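Local coordinates for nucleoporin NUP170 (Chaetomium thermophilum, PDB 5HAX), which probably serves as a scaffold nucleoporin of the nuclear pore complex, pairing a beta-propeller with a helical domain, at residues A[145-149]-A[160-165]; A[463-468]-A[594-600]. One frame throughout, in Å; residues are numbered along the deposited sequence.

Contact 1 of 2, residues A[145-149]-A[160-165]; sequences LLGVS and LTLYST
T165 turns its hydroxyl toward L145 because chi1, at 68°, sets OG1 between its backbone N and carbonyl carbon. OG1 donates to L145 O at 2.7 Å, 44° above the carbonyl plane, and accepts from M167 N. The same rotation lays CG2 3.5 Å from G147 N. On V148, chi1 of 179° puts CG1 anti to the backbone N, so CG1 meets L160 CG at 4.0 Å while CG2 lies alongside L162 CD2 at 3.9 Å. L160 and L162 touch I105 of the preceding sheet. On the other face of the hairpin, the Y163 ring has G147 O at its edge, in plane, and CE2 3.9 Å from S149 CB, while S149 OG bonds to T130 O. G147 and Y163, like S149 and T161, exchange paired backbone bonds, the form of an antiparallel hairpin within a propeller blade. A valine in place of T165 would probably deprive L145 O of its short hydroxyl bond and M167 N of its side-chain acceptor. T161 and Y163 spend their backbone N and O on 145-149, while the other edge of this outermost strand pairs, at L162 and Y163, with a parallel strand of another protein, extending the sheet across the interface.

Contact 2 of 2, residues A[463-468]-A[594-600]; sequences LAVQFD and YLTRLVR
F467 and Y594 form a T-shaped (edge-to-face) stack where a loop of the beta-propeller meets helix 586-599 of the helical domain. The planes stand at 84°, centroids 5.1 Å apart; Y594 presents its CD1-CE1 edge to one face of F467, while Q466 CB lies over the centre of the opposite face. L598 CD2 adds an apolar contact to F467 CB, and its CD1 rests on a face of Y594. Deeper in, the extended chain of R597 runs past A464 and lays a face of its guanidinium over L463 O, which stands 3.3 Å above that plane. R597 NH2 makes a salt bridge with E524 and NE one with D20. L463 O takes its hydrogen bond from Q466 NE2, at 3.1 Å, in the carbonyl plane and on a lone pair. R600 bends at chi3 (-56°) and turns its own guanidinium flat against A464 CB. Its NH2 gives one bond to A452 O and another, within the guanidinium plane, to water 4, 2.7 Å away, which reaches D468 OD2 weakly. Between loop and helix sits water 2, donating to A464 O at 2.6 Å, accepting from F467 N at 2.9 Å and donating weakly to R597 O.

Overall arrangement
From the N terminus, the chain lays down helix 5-20, which packs against contact 2, and enters the propeller. Contact 1 closes a loop of ten residues, making a hairpin of strands 142-151 and 159-170, the last two of a four-stranded antiparallel sheet. The chain builds further sheets and reaches 463-468 inside the last one, between strands 440-445 and 473-478; strand 481-487 then pairs with the early strand 50-57. Contact 2 closes a loop of 125 residues, when helix 586-599 returns to that segment. The two follow in series, neither nested nor crossed, with centres about 39 Å and nearest atoms about 25 Å apart. Contact 1 is internal to one blade; contact 2 joins propeller to helical domain.

Contact 1 of 2, residues A[145-149]-A[160-165]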
loop_
_atom_site.group_PDB
_atom_site.type_symbol
_atom_site.label_atom_id
_atom_site.label_comp_id
_atom_site.label_asym_id
_atom_site.label_seq_id
_atom_site.Cartn_x
_atom_site.Cartn_y
_atom_site.Cartn_z
ATOM N N LEU A 145 8.838 -20.715 -18.749
ATOM C CA LEU A 145 8.514 -19.295 -18.807
ATOM C C LEU A 145 7.511 -19.048 -19.924
ATOM O O LEU A 145 7.692 -19.533 -21.045
ATOM C CB LEU A 145 9.767 -18.453 -19.044
ATOM C CG LEU A 145 10.931 -18.647 -18.074
ATOM C CD1 LEU A 145 12.072 -17.714 -18.450
ATOM C CD2 LEU A 145 10.490 -18.417 -16.636
ATOM N N LEU A 146 6.458 -18.291 -19.616
ATOM C CA LEU A 146 5.466 -17.882 -20.598
ATOM C C LEU A 146 5.309 -16.371 -20.558
ATOM O O LEU A 146 5.247 -15.770 -19.481
ATOM C CB LEU A 146 4.106 -18.543 -20.343
ATOM C CG LEU A 146 4.030 -20.062 -20.490
ATOM C CD1 LEU A 146 2.620 -20.547 -20.193
ATOM C CD2 LEU A 146 4.459 -20.498 -21.880
ATOM N N GLY A 147 5.252 -15.763 -21.739
ATOM C CA GLY A 147 4.942 -14.351 -21.819
ATOM C C GLY A 147 3.482 -14.089 -21.503
ATOM O O GLY A 147 2.600 -14.889 -21.815
ATOM N N VAL A 148 3.226 -12.951 -20.863
ATOM C CA VAL A 148 1.883 -12.572 -20.442
ATOM C C VAL A 148 1.631 -11.125 -20.837
ATOM O O VAL A 148 2.512 -10.268 -20.701
ATOM C CB VAL A 148 1.688 -12.752 -18.922
ATOM C CG1 VAL A 148 0.281 -12.327 -18.512
ATOM C CG2 VAL A 148 1.954 -14.193 -18.520
ATOM N N SER A 149 0.420 -10.859 -21.321
ATOM C CA SER A 149 -0.053 -9.507 -21.600
ATOM C C SER A 149 -1.361 -9.317 -20.845
ATOM O O SER A 149 -2.381 -9.908 -21.214
ATOM C CB SER A 149 -0.246 -9.282 -23.101
ATOM O OG SER A 149 -0.560 -7.926 -23.371
ATOM N N LEU A 160 -6.132 -11.258 -20.239
ATOM C CA LEU A 160 -4.905 -12.037 -20.123
ATOM C C LEU A 160 -4.750 -12.943 -21.339
ATOM O O LEU A 160 -5.626 -13.769 -21.619
ATOM C CB LEU A 160 -4.916 -12.860 -18.834
ATOM C CG LEU A 160 -3.554 -13.370 -18.361
ATOM C CD1 LEU A 160 -3.542 -13.489 -16.848
ATOM C CD2 LEU A 160 -3.219 -14.706 -19.005
ATOM N N THR A 161 -3.634 -12.785 -22.050
ATOM C CA THR A 161 -3.271 -13.633 -23.178
ATOM C C THR A 161 -1.844 -14.127 -22.984
ATOM O O THR A 161 -0.982 -13.383 -22.507
ATOM C CB THR A 161 -3.390 -12.883 -24.509
ATOM O OG1 THR A 161 -2.565 -11.712 -24.480
ATOM C CG2 THR A 161 -4.835 -12.477 -24.767
ATOM N N LEU A 162 -1.599 -15.378 -23.364
ATOM C CA LEU A 162 -0.337 -16.053 -23.103
ATOM C C LEU A 162 0.475 -16.201 -24.383
ATOM O O LEU A 162 -0.077 -16.384 -25.472
ATOM C CB LEU A 162 -0.583 -17.430 -22.481
ATOM C CG LEU A 162 -1.369 -17.408 -21.169
ATOM C CD1 LEU A 162 -1.781 -18.814 -20.766
ATOM C CD2 LEU A 162 -0.552 -16.750 -20.067
ATOM N N TYR A 163 1.798 -16.121 -24.236
ATOM C CA TYR A 163 2.739 -16.238 -25.342
ATOM C C TYR A 163 3.781 -17.295 -25.017
ATOM O O TYR A 163 4.310 -17.334 -23.902
ATOM C CB TYR A 163 3.450 -14.908 -25.622
ATOM C CG TYR A 163 2.538 -13.782 -26.045
ATOM C CD1 TYR A 163 2.519 -13.338 -27.359
ATOM C CD2 TYR A 163 1.704 -13.157 -25.131
ATOM C CE1 TYR A 163 1.688 -12.307 -27.753
ATOM C CE2 TYR A 163 0.869 -12.124 -25.514
ATOM C CZ TYR A 163 0.866 -11.703 -26.826
ATOM O OH TYR A 163 0.037 -10.675 -27.213
ATOM N N SER A 164 4.079 -18.147 -25.995
ATOM C CA SER A 164 5.182 -19.082 -25.854
ATOM C C SER A 164 6.511 -18.343 -25.995
ATOM O O SER A 164 6.582 -17.232 -26.528
ATOM C CB SER A 164 5.080 -20.200 -26.889
ATOM O OG SER A 164 5.100 -19.682 -28.207
ATOM N N THR A 165 7.575 -18.976 -25.498
ATOM C CA THR A 165 8.888 -18.337 -25.433
ATOM C C THR A 165 10.044 -19.237 -25.831
ATOM O O THR A 165 11.134 -18.713 -26.088
ATOM C CB THR A 165 9.158 -17.816 -24.014
ATOM O OG1 THR A 165 9.308 -18.924 -23.116
ATOM C CG2 THR A 165 8.026 -16.922 -23.535
HETATM O O HOH W 1 7.154 -21.550 -23.610
#

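Contact 2 of 2, residues A[463-468]-A[594-600]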
loop_
_atom_site.group_PDB
_atom_site.type_symbol
_atom_site.label_atom_id
_atom_site.label_comp_id
_atom_site.label_asym_id
_atom_site.label_seq_id
_atom_site.Cartn_x
_atom_site.Cartn_y
_atom_site.Cartn_z
ATOM N N LEU A 463 -3.747 9.678 6.747
ATOM C CA LEU A 463 -4.668 10.807 6.723
ATOM C C LEU A 463 -4.395 11.711 5.530
ATOM O O LEU A 463 -5.326 12.250 4.922
ATOM C CB LEU A 463 -4.554 11.591 8.031
ATOM C CG LEU A 463 -4.903 10.783 9.282
ATOM C CD1 LEU A 463 -4.405 11.485 10.533
ATOM C CD2 LEU A 463 -6.402 10.549 9.360
ATOM N N ALA A 464 -3.121 11.864 5.166
ATOM C CA ALA A 464 -2.744 12.801 4.116
ATOM C C ALA A 464 -3.206 12.344 2.738
ATOM O O ALA A 464 -3.440 13.184 1.860
ATOM C CB ALA A 464 -1.229 12.993 4.122
ATOM N N VAL A 465 -3.348 11.035 2.526
ATOM C CA VAL A 465 -3.627 10.475 1.207
ATOM C C VAL A 465 -5.059 9.966 1.090
ATOM O O VAL A 465 -5.376 9.232 0.145
ATOM C CB VAL A 465 -2.626 9.359 0.859
ATOM C CG1 VAL A 465 -1.224 9.930 0.727
ATOM C CG2 VAL A 465 -2.659 8.253 1.905
ATOM N N GLN A 466 -5.940 10.345 2.021
ATOM C CA GLN A 466 -7.318 9.863 1.994
ATOM C C GLN A 466 -8.006 10.141 0.663
ATOM O O GLN A 466 -8.892 9.382 0.254
ATOM C CB GLN A 466 -8.125 10.509 3.124
ATOM C CG GLN A 466 -7.789 10.004 4.516
ATOM C CD GLN A 466 -8.619 10.685 5.588
ATOM O OE1 GLN A 466 -9.694 10.207 5.952
ATOM N NE2 GLN A 466 -8.128 11.812 6.093
ATOM N N PHE A 467 -7.617 11.218 -0.024
ATOM C CA PHE A 467 -8.302 11.667 -1.232
ATOM C C PHE A 467 -7.416 11.619 -2.472
ATOM O O PHE A 467 -7.838 12.086 -3.537
ATOM C CB PHE A 467 -8.836 13.087 -1.022
ATOM C CG PHE A 467 -9.357 13.329 0.366
ATOM C CD1 PHE A 467 -10.537 12.745 0.787
ATOM C CD2 PHE A 467 -8.656 14.128 1.253
ATOM C CE1 PHE A 467 -11.015 12.957 2.064
ATOM C CE2 PHE A 467 -9.130 14.346 2.533
ATOM C CZ PHE A 467 -10.310 13.758 2.939
ATOM N N ASP A 468 -6.206 11.065 -2.367
ATOM C CA ASP A 468 -5.292 10.948 -3.499
ATOM C C ASP A 468 -5.189 9.539 -4.059
ATOM O O ASP A 468 -4.868 9.384 -5.239
ATOM C CB ASP A 468 -3.886 11.414 -3.097
ATOM C CG ASP A 468 -3.654 12.884 -3.377
ATOM O OD1 ASP A 468 -4.032 13.358 -4.471
ATOM O OD2 ASP A 468 -3.091 13.567 -2.499
ATOM N N TYR A 594 -7.565 20.204 4.762
ATOM C CA TYR A 594 -8.272 19.543 3.672
ATOM C C TYR A 594 -7.788 20.044 2.316
ATOM O O TYR A 594 -7.458 19.248 1.430
ATOM C CB TYR A 594 -9.777 19.764 3.825
ATOM C CG TYR A 594 -10.610 19.070 2.774
ATOM C CD1 TYR A 594 -10.408 17.731 2.476
ATOM C CD2 TYR A 594 -11.608 19.751 2.088
ATOM C CE1 TYR A 594 -11.168 17.088 1.517
ATOM C CE2 TYR A 594 -12.375 19.116 1.126
ATOM C CZ TYR A 594 -12.152 17.785 0.846
ATOM O OH TYR A 594 -12.909 17.145 -0.109
ATOM N N LEU A 595 -7.737 21.368 2.138
ATOM C CA LEU A 595 -7.319 21.931 0.857
ATOM C C LEU A 595 -5.907 21.493 0.490
ATOM O O LEU A 595 -5.642 21.131 -0.663
ATOM C CB LEU A 595 -7.404 23.457 0.900
ATOM C CG LEU A 595 -6.867 24.186 -0.337
ATOM C CD1 LEU A 595 -7.623 23.755 -1.584
ATOM C CD2 LEU A 595 -6.946 25.693 -0.145
ATOM N N THR A 596 -4.985 21.534 1.455
ATOM C CA THR A 596 -3.611 21.122 1.189
ATOM C C THR A 596 -3.562 19.692 0.674
ATOM O O THR A 596 -2.892 19.399 -0.323
ATOM C CB THR A 596 -2.769 21.258 2.458
ATOM O OG1 THR A 596 -2.738 22.631 2.868
ATOM C CG2 THR A 596 -1.339 20.766 2.220
ATOM N N ARG A 597 -4.279 18.786 1.341
ATOM C CA ARG A 597 -4.233 17.378 0.967
ATOM C C ARG A 597 -4.857 17.140 -0.403
ATOM O O ARG A 597 -4.510 16.167 -1.081
ATOM C CB ARG A 597 -4.925 16.539 2.044
ATOM C CG ARG A 597 -4.136 16.485 3.348
ATOM C CD ARG A 597 -4.935 15.880 4.495
ATOM N NE ARG A 597 -4.097 15.658 5.675
ATOM C CZ ARG A 597 -4.549 15.235 6.853
ATOM N NH1 ARG A 597 -5.841 14.987 7.026
ATOM N NH2 ARG A 597 -3.707 15.062 7.864
ATOM N N LEU A 598 -5.765 18.018 -0.835
ATOM C CA LEU A 598 -6.341 17.883 -2.170
ATOM C C LEU A 598 -5.328 18.200 -3.267
ATOM O O LEU A 598 -5.465 17.701 -4.391
ATOM C CB LEU A 598 -7.567 18.787 -2.318
ATOM C CG LEU A 598 -8.825 18.430 -1.524
ATOM C CD1 LEU A 598 -9.902 19.469 -1.797
ATOM C CD2 LEU A 598 -9.334 17.031 -1.852
ATOM N N VAL A 599 -4.312 19.018 -2.973
ATOM C CA VAL A 599 -3.357 19.470 -3.978
ATOM C C VAL A 599 -1.926 19.044 -3.659
ATOM O O VAL A 599 -0.986 19.535 -4.289
ATOM C CB VAL A 599 -3.430 21.000 -4.166
ATOM C CG1 VAL A 599 -4.834 21.423 -4.567
ATOM C CG2 VAL A 599 -2.975 21.728 -2.906
ATOM N N ARG A 600 -1.733 18.134 -2.700
ATOM C CA ARG A 600 -0.376 17.790 -2.283
ATOM C C ARG A 600 0.434 17.177 -3.423
ATOM O O ARG A 600 1.653 17.374 -3.489
ATOM C CB ARG A 600 -0.418 16.836 -1.087
ATOM C CG ARG A 600 -0.820 15.416 -1.433
ATOM C CD ARG A 600 -1.274 14.647 -0.200
ATOM N NE ARG A 600 -0.265 14.633 0.857
ATOM C CZ ARG A 600 0.674 13.698 0.999
ATOM N NH1 ARG A 600 1.541 13.780 2.000
ATOM N NH2 ARG A 600 0.752 12.682 0.149
HETATM O O HOH W 2 -5.443 13.160 0.200
HETATM O O HOH W 3 -3.293 16.038 -4.653
HETATM O O HOH W 4 -0.232 11.845 -2.170
#